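Local structure of probable acetyltransferase (Agrobacterium tumefaciens, 2GE3) at residues Q78-L89 with G118-V126; Y137-A148 with I159-I167. The protein probably transfers the acetyl group of acetyl coenzyme A, which it binds, to an acceptor substrate, as a member of the GNAT acetyltransferase family. One frame throughout, in Å; residues are numbered along the deposited sequence.

Interaction 1 of 2, residues Q78-L89 with G118-V126; sequences QDRATRAHCGTL and GLHRIELSV. With ACO (acetyl coenzyme *a), chain E.
R83 and E123 meet at about a right angle, their guanidinium and carboxylate planes only 20° apart. NH2 of R83 reaches OE1 of E123 at 3.2 Å in a salt bridge, approaching from above the carboxylate, while NH1 of R83 bonds A151 O of the second subunit. R121 grips the same acid side-on, NE and NH2 both bonding OE2 of E123, and its NH2 also makes a salt bridge to E145. CG of E123 sits between the backbone N and the carbonyl carbon (chi1 80°), and the chain runs extended to both arginines. The carboxylate probably offsets their charges, R83 NH1 and R121 NE being 4.5 Å apart. C86 SG lies against the same carboxylate, 3.2 Å from E123 OE2.

Strands 86-93 and 121-127 lie parallel, joined by helix 102-117 in the beta-alpha-beta unit of the GNAT fold. H85 O takes both H120 N and R121 N. The side chains of H85 and H120 lie side by side, pointing the same way, CD2 to CD2 4.0 Å; NE2 of H85 bonds the backbone O of D150 of the second subunit, and NE2 of H120 its OD2. I122, on the face opposite R121 and E123, meets L89 CB with CG2 at 3.9 Å.

Interaction 2 of 2, residues Y137-A148 with I159-I167; sequences YEKIGFAHEGRA and IDSLNMAII. With ACO (acetyl coenzyme *a), chain E.
N163 O takes the amide of E145 at 2.8 Å and, by a weak and bent bond, that of G146. Two residues thus face one, a classic beta bulge closed by N163 N to G146 O at 2.8 Å; regular pairing continues with A148 and S161, each N bonding the other's O.

On one sheet face the selenomethionine M164 fills the angle between helix and strand. Its methyl CE sits over the centre of the H144 ring in a CH-pi contact, 3.6 Å from the centroid and 10° off the normal; the bend at the last torsion (chi3 74°) turns it there. SE lies 3.8 Å from Y137 CB, oblique to the tyrosine ring. Rotation of the imidazole is fixed by its edge, where NE2 of H144 donates in plane to the anti lone pair of E138 OE2 at 2.6 Å.

F142 crosses I166 at about a right angle and presents a face to it, with I166 CB 4.1 Å from the ring centroid. Further along, L162 CD2 lies over the centre of the R147 guanidinium, 3.8 Å from CZ. At that group's edge D160 OD2 makes a long salt bridge; D160 also bonds R149 and the D150 amide.

G141 ends helix 131-140 in a Schellman motif, and F142 leads on into the strand. Y137 OH, on that helix, donates to the acetyl O of acetyl coenzyme A at 3.2 Å, while K139 NZ bonds a phosphate oxygen of the cofactor. A helix flanking the cofactor, followed by an antiparallel hairpin, is the C-terminal part of the GNAT fold.

Strand 121-127 of interaction 1 and strand 158-167 of interaction 2 are neighbours in one mixed sheet, and the two contact centres lie about 14 Å apart. A salt bridge joins them, R121 NH2 to E145 OE2 at 2.8 Å, extending the charge network of interaction 1 to a glutamate that also pairs with R149 of the second subunit. Nearer the cofactor, V126 O and L162 N are 2.7 Å apart, a probable backbone hydrogen bond, and S125 OG bonds N163 OD1. Both contacts reach the acetyl end of acetyl coenzyme A: V126 CG2 lies 3.5 Å from the acetyl O to which Y137 donates. Each also touches the second subunit.

Interaction 1 of 2, residues Q78-L89 with G118-V126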
loop_
_atom_site.group_PDB
_atom_site.type_symbol
_atom_site.label_atom_id
_atom_site.label_comp_id
_atom_site.label_asym_id
_atom_site.label_seq_id
_atom_site.Cartn_x
_atom_site.Cartn_y
_atom_site.Cartn_z
ATOM N N GLN A 78 -6.365 -0.873 7.387
ATOM C CA GLN A 78 -5.667 -1.981 6.697
ATOM C C GLN A 78 -6.435 -3.289 6.968
ATOM O O GLN A 78 -7.017 -3.487 8.031
ATOM C CB GLN A 78 -4.204 -2.138 7.144
ATOM C CG GLN A 78 -3.205 -1.101 6.609
ATOM C CD GLN A 78 -2.881 -1.211 5.083
ATOM O OE1 GLN A 78 -2.997 -0.214 4.359
ATOM N NE2 GLN A 78 -2.486 -2.428 4.591
ATOM N N ASP A 79 -6.449 -4.166 5.973
ATOM C CA ASP A 79 -7.242 -5.387 6.066
ATOM C C ASP A 79 -6.542 -6.480 6.799
ATOM O O ASP A 79 -7.120 -7.075 7.714
ATOM C CB ASP A 79 -7.683 -5.889 4.691
ATOM C CG ASP A 79 -9.177 -5.639 4.452
ATOM O OD1 ASP A 79 -9.588 -4.432 4.341
ATOM O OD2 ASP A 79 -9.933 -6.661 4.406
ATOM N N ARG A 80 -5.293 -6.742 6.427
ATOM C CA ARG A 80 -4.665 -7.887 7.047
ATOM C C ARG A 80 -4.521 -7.778 8.574
ATOM O O ARG A 80 -4.367 -6.701 9.136
ATOM C CB ARG A 80 -3.404 -8.361 6.324
ATOM C CG ARG A 80 -2.433 -7.304 5.941
ATOM C CD ARG A 80 -1.200 -7.959 5.367
ATOM N NE ARG A 80 -1.529 -9.114 4.520
ATOM C CZ ARG A 80 -1.506 -9.115 3.176
ATOM N NH1 ARG A 80 -1.149 -8.031 2.495
ATOM N NH2 ARG A 80 -1.824 -10.216 2.496
ATOM N N ALA A 81 -4.606 -8.930 9.233
ATOM C CA ALA A 81 -4.618 -8.971 10.667
ATOM C C ALA A 81 -3.345 -8.364 11.279
ATOM O O ALA A 81 -3.454 -7.743 12.340
ATOM C CB ALA A 81 -4.798 -10.398 11.152
ATOM N N THR A 82 -2.170 -8.543 10.650
ATOM C CA THR A 82 -0.960 -7.958 11.171
ATOM C C THR A 82 -0.831 -6.424 10.983
ATOM O O THR A 82 0.113 -5.847 11.533
ATOM C CB THR A 82 0.328 -8.537 10.564
ATOM O OG1 THR A 82 0.424 -8.148 9.199
ATOM C CG2 THR A 82 0.399 -10.056 10.719
ATOM N N ARG A 83 -1.742 -5.790 10.232
ATOM C CA ARG A 83 -1.610 -4.395 9.840
ATOM C C ARG A 83 -2.885 -3.686 10.264
ATOM O O ARG A 83 -3.011 -2.495 10.066
ATOM C CB ARG A 83 -1.451 -4.270 8.309
ATOM C CG ARG A 83 -0.221 -4.942 7.720
ATOM C CD ARG A 83 1.037 -3.988 7.589
ATOM N NE ARG A 83 0.723 -2.889 6.658
ATOM C CZ ARG A 83 0.745 -1.567 6.928
ATOM N NH1 ARG A 83 1.140 -1.077 8.129
ATOM N NH2 ARG A 83 0.336 -0.720 5.962
ATOM N N ALA A 84 -3.843 -4.411 10.848
ATOM C CA ALA A 84 -5.148 -3.810 11.277
ATOM C C ALA A 84 -5.153 -2.712 12.314
ATOM O O ALA A 84 -6.177 -2.073 12.408
ATOM C CB ALA A 84 -6.198 -4.905 11.701
ATOM N N HIS A 85 -4.060 -2.483 13.081
ATOM C CA HIS A 85 -3.877 -1.311 13.933
ATOM C C HIS A 85 -3.458 -0.044 13.086
ATOM O O HIS A 85 -3.316 1.036 13.642
ATOM C CB HIS A 85 -2.750 -1.587 14.957
ATOM C CG HIS A 85 -1.419 -1.881 14.298
ATOM N ND1 HIS A 85 -1.260 -2.938 13.428
ATOM C CD2 HIS A 85 -0.240 -1.200 14.276
ATOM C CE1 HIS A 85 -0.015 -2.959 12.965
ATOM N NE2 HIS A 85 0.618 -1.896 13.435
ATOM N N CYS A 86 -3.376 -0.178 11.769
ATOM C CA CYS A 86 -2.997 0.893 10.843
ATOM C C CYS A 86 -4.094 1.404 9.917
ATOM O O CYS A 86 -4.932 0.619 9.430
ATOM C CB CYS A 86 -1.895 0.376 9.961
ATOM S SG CYS A 86 -0.915 1.644 9.119
ATOM N N GLY A 87 -4.135 2.728 9.714
ATOM C CA GLY A 87 -5.091 3.319 8.763
ATOM C C GLY A 87 -4.343 4.218 7.753
ATOM O O GLY A 87 -3.294 4.738 8.100
ATOM N N THR A 88 -4.852 4.342 6.518
ATOM C CA THR A 88 -4.306 5.216 5.484
ATOM C C THR A 88 -5.196 6.437 5.337
ATOM O O THR A 88 -6.400 6.300 5.161
ATOM C CB THR A 88 -4.254 4.524 4.156
ATOM O OG1 THR A 88 -3.495 3.361 4.318
ATOM C CG2 THR A 88 -3.537 5.397 3.036
ATOM N N LEU A 89 -4.603 7.601 5.456
ATOM C CA LEU A 89 -5.313 8.868 5.332
ATOM C C LEU A 89 -5.378 9.411 3.862
ATOM O O LEU A 89 -4.413 9.313 3.139
ATOM C CB LEU A 89 -4.722 9.920 6.310
ATOM C CG LEU A 89 -5.480 11.285 6.489
ATOM C CD1 LEU A 89 -5.357 11.745 7.885
ATOM C CD2 LEU A 89 -4.865 12.262 5.581
ATOM N N GLY A 118 -9.322 3.145 18.098
ATOM C CA GLY A 118 -8.399 2.117 18.516
ATOM C C GLY A 118 -7.206 1.889 17.619
ATOM O O GLY A 118 -6.433 0.994 17.884
ATOM N N LEU A 119 -7.030 2.711 16.575
ATOM C CA LEU A 119 -5.903 2.636 15.690
ATOM C C LEU A 119 -4.690 3.188 16.363
ATOM O O LEU A 119 -4.782 4.045 17.261
ATOM C CB LEU A 119 -6.185 3.354 14.362
ATOM C CG LEU A 119 -7.339 2.843 13.470
ATOM C CD1 LEU A 119 -7.504 3.762 12.228
ATOM C CD2 LEU A 119 -7.099 1.445 12.926
ATOM N N HIS A 120 -3.563 2.579 16.046
ATOM C CA HIS A 120 -2.253 2.962 16.609
ATOM C C HIS A 120 -1.478 3.912 15.646
ATOM O O HIS A 120 -0.797 4.910 16.062
ATOM C CB HIS A 120 -1.449 1.635 16.951
ATOM C CG HIS A 120 -0.028 1.850 17.369
ATOM N ND1 HIS A 120 0.331 2.266 18.636
ATOM C CD2 HIS A 120 1.129 1.672 16.687
ATOM C CE1 HIS A 120 1.642 2.324 18.719
ATOM N NE2 HIS A 120 2.153 1.954 17.556
ATOM N N ARG A 121 -1.581 3.558 14.368
ATOM C CA ARG A 121 -0.742 4.128 13.304
ATOM C C ARG A 121 -1.557 4.649 12.119
ATOM O O ARG A 121 -2.426 3.951 11.617
ATOM C CB ARG A 121 0.359 3.150 12.908
ATOM C CG ARG A 121 1.264 3.615 11.742
ATOM C CD ARG A 121 2.180 2.450 11.424
ATOM N NE ARG A 121 2.673 2.729 10.083
ATOM C CZ ARG A 121 3.693 3.568 9.831
ATOM N NH1 ARG A 121 4.406 4.143 10.833
ATOM N NH2 ARG A 121 3.992 3.833 8.579
ATOM N N ILE A 122 -1.389 5.943 11.838
ATOM C CA ILE A 122 -1.927 6.601 10.667
ATOM C C ILE A 122 -0.800 6.953 9.641
ATOM O O ILE A 122 0.154 7.594 9.966
ATOM C CB ILE A 122 -2.794 7.828 10.943
ATOM C CG1 ILE A 122 -3.795 7.595 12.053
ATOM C CG2 ILE A 122 -3.496 8.278 9.605
ATOM C CD1 ILE A 122 -4.715 6.310 11.874
ATOM N N GLU A 123 -0.947 6.480 8.403
ATOM C CA GLU A 123 0.078 6.672 7.403
ATOM C C GLU A 123 -0.509 7.299 6.149
ATOM O O GLU A 123 -1.716 7.290 5.964
ATOM C CB GLU A 123 0.851 5.347 7.134
ATOM C CG GLU A 123 0.154 4.396 6.245
ATOM C CD GLU A 123 0.810 2.913 6.177
ATOM O OE1 GLU A 123 0.627 2.358 5.069
ATOM O OE2 GLU A 123 1.492 2.354 7.127
ATOM N N LEU A 124 0.358 7.959 5.386
ATOM C CA LEU A 124 0.010 8.736 4.192
ATOM C C LEU A 124 1.202 8.807 3.274
ATOM O O LEU A 124 2.379 8.605 3.672
ATOM C CB LEU A 124 -0.556 10.136 4.551
ATOM C CG LEU A 124 0.234 11.204 5.267
ATOM C CD1 LEU A 124 1.382 11.843 4.332
ATOM C CD2 LEU A 124 -0.719 12.236 5.818
ATOM N N SER A 125 0.900 9.001 2.009
ATOM C CA SER A 125 1.901 9.283 0.979
ATOM C C SER A 125 1.584 10.627 0.356
ATOM O O SER A 125 0.435 10.875 0.094
ATOM C CB SER A 125 1.784 8.219 -0.092
ATOM O OG SER A 125 2.542 7.104 0.440
ATOM N N VAL A 126 2.575 11.477 0.124
ATOM C CA VAL A 126 2.366 12.778 -0.460
ATOM C C VAL A 126 3.416 13.072 -1.555
ATOM O O VAL A 126 4.594 12.720 -1.391
ATOM C CB VAL A 126 2.333 13.874 0.673
ATOM C CG1 VAL A 126 3.708 13.941 1.457
ATOM C CG2 VAL A 126 1.955 15.175 0.163
HETATM N N1A ACO E . 4.276 26.070 0.770
HETATM C C2A ACO E . 4.540 25.920 2.068
HETATM N N3A ACO E . 3.561 26.019 2.986
HETATM C C4A ACO E . 2.287 26.306 2.616
HETATM C C5A ACO E . 1.934 26.458 1.235
HETATM C C6A ACO E . 3.027 26.332 0.278
HETATM N N6A ACO E . 2.683 26.460 -1.070
HETATM N N7A ACO E . 0.584 26.796 1.159
HETATM C C8A ACO E . 0.079 26.796 2.393
HETATM N N9A ACO E . 1.106 26.540 3.248
HETATM C C1B ACO E . 0.949 26.419 4.675
HETATM C C2B ACO E . 0.019 27.420 5.339
HETATM O O2B ACO E . 0.862 28.517 5.752
HETATM C C3B ACO E . -0.459 26.495 6.467
HETATM O O3B ACO E . 0.617 26.323 7.403
HETATM P P3B ACO E . 0.924 27.263 8.714
HETATM O O7A ACO E . 1.364 28.670 8.325
HETATM O O8A ACO E . 2.103 26.433 9.226
HETATM O O9A ACO E . -0.398 27.404 9.394
HETATM C C4B ACO E . -0.607 25.103 5.850
HETATM O O4B ACO E . 0.363 25.092 4.811
HETATM C C5B ACO E . -2.010 24.907 5.208
HETATM O O5B ACO E . -2.944 24.683 6.253
HETATM P P1A ACO E . -4.478 24.615 6.070
HETATM O O1A ACO E . -4.922 23.901 7.290
HETATM O O2A ACO E . -4.746 26.068 5.742
HETATM O O3A ACO E . -4.571 23.657 4.763
HETATM P P2A ACO E . -5.727 23.450 3.730
HETATM O O4A ACO E . -7.114 23.829 4.146
HETATM O O5A ACO E . -5.197 24.102 2.482
HETATM O O6A ACO E . -5.702 21.811 3.575
HETATM C CBP ACO E . -4.791 20.356 1.833
HETATM C CCP ACO E . -4.491 21.193 3.089
HETATM C CDP ACO E . -3.413 19.868 1.273
HETATM C CEP ACO E . -5.708 19.176 2.152
HETATM C CAP ACO E . -5.607 21.155 0.738
HETATM O OAP ACO E . -4.817 22.274 0.420
HETATM C C9P ACO E . -5.951 20.488 -0.564
HETATM O O9P ACO E . -7.007 19.866 -0.671
HETATM N N8P ACO E . -5.101 20.605 -1.604
HETATM C C7P ACO E . -5.391 19.848 -2.845
HETATM C C6P ACO E . -5.487 18.350 -2.650
HETATM C C5P ACO E . -4.413 17.667 -1.838
HETATM O O5P ACO E . -3.233 18.001 -1.876
HETATM N N4P ACO E . -4.816 16.614 -1.113
HETATM C C3P ACO E . -3.984 16.080 -0.054
HETATM C C2P ACO E . -2.763 15.433 -0.661
HETATM S S1P ACO E . -3.232 13.968 -1.550
HETATM C C ACO E . -1.729 13.511 -0.981
HETATM O O ACO E . -1.314 14.061 0.003
HETATM C CH3 ACO E . -1.079 12.362 -1.711
HETATM O O HOH W 1 -2.073 9.017 1.624
#

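Interaction 2 of 2, residues Y137-A148 with I159-I167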
loop_
_atom_site.group_PDB
_atom_site.type_symbol
_atom_site.label_atom_id
_atom_site.label_comp_id
_atom_site.label_asym_id
_atom_site.label_seq_id
_atom_site.Cartn_x
_atom_site.Cartn_y
_atom_site.Cartn_z
ATOM N N TYR A 137 0.728 18.600 6.961
ATOM C CA TYR A 137 1.040 17.354 7.687
ATOM C C TYR A 137 2.106 17.531 8.767
ATOM O O TYR A 137 1.970 17.008 9.836
ATOM C CB TYR A 137 1.474 16.248 6.721
ATOM C CG TYR A 137 0.447 15.932 5.707
ATOM C CD1 TYR A 137 -0.921 16.018 6.021
ATOM C CD2 TYR A 137 0.810 15.570 4.382
ATOM C CE1 TYR A 137 -1.943 15.802 5.019
ATOM C CE2 TYR A 137 -0.178 15.253 3.403
ATOM C CZ TYR A 137 -1.544 15.375 3.725
ATOM O OH TYR A 137 -2.499 15.079 2.766
ATOM N N GLU A 138 3.180 18.274 8.467
ATOM C CA GLU A 138 4.166 18.612 9.527
ATOM C C GLU A 138 3.526 19.324 10.743
ATOM O O GLU A 138 3.761 18.940 11.854
ATOM C CB GLU A 138 5.335 19.459 8.962
ATOM C CG GLU A 138 6.144 18.553 7.979
ATOM C CD GLU A 138 7.231 19.300 7.206
ATOM O OE1 GLU A 138 7.197 20.544 7.186
ATOM O OE2 GLU A 138 8.091 18.655 6.566
ATOM N N LYS A 139 2.686 20.335 10.485
ATOM C CA LYS A 139 2.068 21.120 11.507
ATOM C C LYS A 139 1.230 20.204 12.376
ATOM O O LYS A 139 1.266 20.307 13.568
ATOM C CB LYS A 139 1.176 22.174 10.859
ATOM C CG LYS A 139 0.489 23.024 11.809
ATOM C CD LYS A 139 -0.840 23.507 11.315
ATOM C CE LYS A 139 -0.765 24.152 9.916
ATOM N NZ LYS A 139 -2.128 24.815 9.641
ATOM N N ILE A 140 0.435 19.318 11.769
ATOM C CA ILE A 140 -0.429 18.431 12.552
ATOM C C ILE A 140 0.397 17.447 13.411
ATOM O O ILE A 140 -0.114 16.981 14.375
ATOM C CB ILE A 140 -1.360 17.628 11.615
ATOM C CG1 ILE A 140 -2.338 18.573 10.878
ATOM C CG2 ILE A 140 -2.133 16.547 12.385
ATOM C CD1 ILE A 140 -3.207 19.469 11.703
ATOM N N GLY A 141 1.653 17.124 13.029
ATOM C CA GLY A 141 2.517 16.268 13.816
ATOM C C GLY A 141 2.859 14.924 13.103
ATOM O O GLY A 141 3.402 14.031 13.730
ATOM N N PHE A 142 2.641 14.800 11.778
ATOM C CA PHE A 142 3.154 13.635 11.032
ATOM C C PHE A 142 4.687 13.712 10.969
ATOM O O PHE A 142 5.217 14.769 10.885
ATOM C CB PHE A 142 2.583 13.530 9.635
ATOM C CG PHE A 142 1.198 12.989 9.625
ATOM C CD1 PHE A 142 0.108 13.804 9.978
ATOM C CD2 PHE A 142 0.960 11.667 9.236
ATOM C CE1 PHE A 142 -1.191 13.305 9.941
ATOM C CE2 PHE A 142 -0.353 11.146 9.219
ATOM C CZ PHE A 142 -1.439 11.961 9.538
ATOM N N ALA A 143 5.358 12.581 11.119
ATOM C CA ALA A 143 6.769 12.426 10.953
ATOM C C ALA A 143 7.066 11.929 9.525
ATOM O O ALA A 143 6.358 11.027 8.966
ATOM C CB ALA A 143 7.305 11.401 12.018
ATOM N N HIS A 144 8.163 12.438 8.960
ATOM C CA HIS A 144 8.673 11.864 7.762
ATOM C C HIS A 144 9.263 10.500 8.003
ATOM O O HIS A 144 10.062 10.303 8.943
ATOM C CB HIS A 144 9.769 12.822 7.152
ATOM C CG HIS A 144 9.186 14.094 6.586
ATOM N ND1 HIS A 144 8.625 14.149 5.337
ATOM C CD2 HIS A 144 9.051 15.336 7.111
ATOM C CE1 HIS A 144 8.222 15.379 5.079
ATOM N NE2 HIS A 144 8.428 16.110 6.161
ATOM N N GLU A 145 8.990 9.590 7.073
ATOM C CA GLU A 145 9.429 8.206 7.218
ATOM C C GLU A 145 10.249 7.738 6.063
ATOM O O GLU A 145 10.778 6.669 6.182
ATOM C CB GLU A 145 8.269 7.222 7.365
ATOM C CG GLU A 145 7.648 7.331 8.749
ATOM C CD GLU A 145 6.797 6.103 9.081
ATOM O OE1 GLU A 145 6.782 5.699 10.266
ATOM O OE2 GLU A 145 6.146 5.552 8.126
ATOM N N GLY A 146 10.320 8.528 4.986
ATOM C CA GLY A 146 11.194 8.298 3.892
ATOM C C GLY A 146 10.664 8.769 2.561
ATOM O O GLY A 146 9.539 9.204 2.483
ATOM N N ARG A 147 11.473 8.638 1.488
ATOM C CA ARG A 147 11.206 9.314 0.212
ATOM C C ARG A 147 11.192 8.181 -0.804
ATOM O O ARG A 147 12.094 7.375 -0.846
ATOM C CB ARG A 147 12.345 10.280 -0.017
ATOM C CG ARG A 147 12.438 10.887 -1.338
ATOM C CD ARG A 147 13.492 11.959 -1.261
ATOM N NE ARG A 147 13.068 13.221 -1.863
ATOM C CZ ARG A 147 12.875 14.342 -1.149
ATOM N NH1 ARG A 147 13.115 14.376 0.159
ATOM N NH2 ARG A 147 12.451 15.433 -1.734
ATOM N N ALA A 148 10.126 8.066 -1.575
ATOM C CA ALA A 148 10.080 7.063 -2.628
ATOM C C ALA A 148 10.449 7.668 -4.001
ATOM O O ALA A 148 9.695 8.414 -4.488
ATOM C CB ALA A 148 8.655 6.428 -2.630
ATOM N N ILE A 159 7.474 11.678 -10.416
ATOM C CA ILE A 159 7.410 12.449 -9.150
ATOM C C ILE A 159 7.841 11.528 -7.987
ATOM O O ILE A 159 7.424 10.376 -7.890
ATOM C CB ILE A 159 5.915 12.960 -8.827
ATOM C CG1 ILE A 159 5.197 13.499 -10.061
ATOM C CG2 ILE A 159 5.860 14.024 -7.753
ATOM C CD1 ILE A 159 6.013 14.428 -10.813
ATOM N N ASP A 160 8.675 12.051 -7.110
ATOM C CA ASP A 160 8.888 11.436 -5.808
ATOM C C ASP A 160 7.687 11.537 -4.892
ATOM O O ASP A 160 6.863 12.474 -4.919
ATOM C CB ASP A 160 10.101 12.097 -5.154
ATOM C CG ASP A 160 11.414 11.784 -5.915
ATOM O OD1 ASP A 160 11.367 11.224 -7.017
ATOM O OD2 ASP A 160 12.502 12.098 -5.420
ATOM N N SER A 161 7.595 10.552 -4.048
ATOM C CA SER A 161 6.528 10.562 -3.052
ATOM C C SER A 161 7.223 10.517 -1.672
ATOM O O SER A 161 8.258 9.913 -1.527
ATOM C CB SER A 161 5.638 9.317 -3.233
ATOM O OG SER A 161 4.357 9.643 -2.777
ATOM N N LEU A 162 6.664 11.177 -0.686
ATOM C CA LEU A 162 7.167 11.127 0.692
ATOM C C LEU A 162 6.216 10.362 1.501
ATOM O O LEU A 162 4.987 10.608 1.462
ATOM C CB LEU A 162 7.257 12.526 1.315
ATOM C CG LEU A 162 8.115 13.546 0.531
ATOM C CD1 LEU A 162 8.238 14.904 1.248
ATOM C CD2 LEU A 162 9.517 13.016 0.116
ATOM N N ASN A 163 6.766 9.464 2.287
ATOM C CA ASN A 163 5.925 8.706 3.250
ATOM C C ASN A 163 5.999 9.319 4.587
ATOM O O ASN A 163 7.070 9.649 5.028
ATOM C CB ASN A 163 6.426 7.261 3.389
ATOM C CG ASN A 163 6.215 6.514 2.121
ATOM O OD1 ASN A 163 5.112 6.488 1.683
ATOM N ND2 ASN A 163 7.281 6.026 1.465
HETATM N N MSE A 164 4.879 9.409 5.258
HETATM C CA MSE A 164 4.841 10.097 6.540
HETATM C C MSE A 164 3.882 9.277 7.382
HETATM O O MSE A 164 3.053 8.581 6.830
HETATM C CB MSE A 164 4.338 11.525 6.366
HETATM C CG MSE A 164 5.234 12.387 5.327
HETATM SE SE MSE A 164 4.491 14.224 5.471
HETATM C CE MSE A 164 5.293 14.703 7.298
ATOM N N ALA A 165 4.003 9.372 8.696
ATOM C CA ALA A 165 3.134 8.659 9.601
ATOM C C ALA A 165 3.007 9.351 10.981
ATOM O O ALA A 165 3.913 10.102 11.435
ATOM C CB ALA A 165 3.576 7.212 9.744
ATOM N N ILE A 166 1.887 9.092 11.631
ATOM C CA ILE A 166 1.702 9.504 13.026
ATOM C C ILE A 166 1.396 8.300 13.877
ATOM O O ILE A 166 0.714 7.391 13.433
ATOM C CB ILE A 166 0.599 10.639 13.144
ATOM C CG1 ILE A 166 0.772 11.504 14.393
ATOM C CG2 ILE A 166 -0.817 10.050 12.932
ATOM C CD1 ILE A 166 -0.039 12.917 14.271
ATOM N N ILE A 167 1.927 8.264 15.103
ATOM C CA ILE A 167 1.655 7.150 16.024
ATOM C C ILE A 167 0.955 7.749 17.252
ATOM O O ILE A 167 1.440 8.754 17.813
ATOM C CB ILE A 167 2.892 6.267 16.377
ATOM C CG1 ILE A 167 3.200 5.259 15.263
ATOM C CG2 ILE A 167 2.690 5.432 17.706
ATOM C CD1 ILE A 167 4.493 5.388 14.914
HETATM N N1A ACO E . 4.276 26.070 0.770
HETATM C C2A ACO E . 4.540 25.920 2.068
HETATM N N3A ACO E . 3.561 26.019 2.986
HETATM C C4A ACO E . 2.287 26.306 2.616
HETATM C C5A ACO E . 1.934 26.458 1.235
HETATM C C6A ACO E . 3.027 26.332 0.278
HETATM N N6A ACO E . 2.683 26.460 -1.070
HETATM N N7A ACO E . 0.584 26.796 1.159
HETATM C C8A ACO E . 0.079 26.796 2.393
HETATM N N9A ACO E . 1.106 26.540 3.248
HETATM C C1B ACO E . 0.949 26.419 4.675
HETATM C C2B ACO E . 0.019 27.420 5.339
HETATM O O2B ACO E . 0.862 28.517 5.752
HETATM C C3B ACO E . -0.459 26.495 6.467
HETATM O O3B ACO E . 0.617 26.323 7.403
HETATM P P3B ACO E . 0.924 27.263 8.714
HETATM O O7A ACO E . 1.364 28.670 8.325
HETATM O O8A ACO E . 2.103 26.433 9.226
HETATM O O9A ACO E . -0.398 27.404 9.394
HETATM C C4B ACO E . -0.607 25.103 5.850
HETATM O O4B ACO E . 0.363 25.092 4.811
HETATM C C5B ACO E . -2.010 24.907 5.208
HETATM O O5B ACO E . -2.944 24.683 6.253
HETATM P P1A ACO E . -4.478 24.615 6.070
HETATM O O1A ACO E . -4.922 23.901 7.290
HETATM O O2A ACO E . -4.746 26.068 5.742
HETATM O O3A ACO E . -4.571 23.657 4.763
HETATM P P2A ACO E . -5.727 23.450 3.730
HETATM O O4A ACO E . -7.114 23.829 4.146
HETATM O O5A ACO E . -5.197 24.102 2.482
HETATM O O6A ACO E . -5.702 21.811 3.575
HETATM C CBP ACO E . -4.791 20.356 1.833
HETATM C CCP ACO E . -4.491 21.193 3.089
HETATM C CDP ACO E . -3.413 19.868 1.273
HETATM C CEP ACO E . -5.708 19.176 2.152
HETATM C CAP ACO E . -5.607 21.155 0.738
HETATM O OAP ACO E . -4.817 22.274 0.420
HETATM C C9P ACO E . -5.951 20.488 -0.564
HETATM O O9P ACO E . -7.007 19.866 -0.671
HETATM N N8P ACO E . -5.101 20.605 -1.604
HETATM C C7P ACO E . -5.391 19.848 -2.845
HETATM C C6P ACO E . -5.487 18.350 -2.650
HETATM C C5P ACO E . -4.413 17.667 -1.838
HETATM O O5P ACO E . -3.233 18.001 -1.876
HETATM N N4P ACO E . -4.816 16.614 -1.113
HETATM C C3P ACO E . -3.984 16.080 -0.054
HETATM C C2P ACO E . -2.763 15.433 -0.661
HETATM S S1P ACO E . -3.232 13.968 -1.550
HETATM C C ACO E . -1.729 13.511 -0.981
HETATM O O ACO E . -1.314 14.061 0.003
HETATM C CH3 ACO E . -1.079 12.362 -1.711
#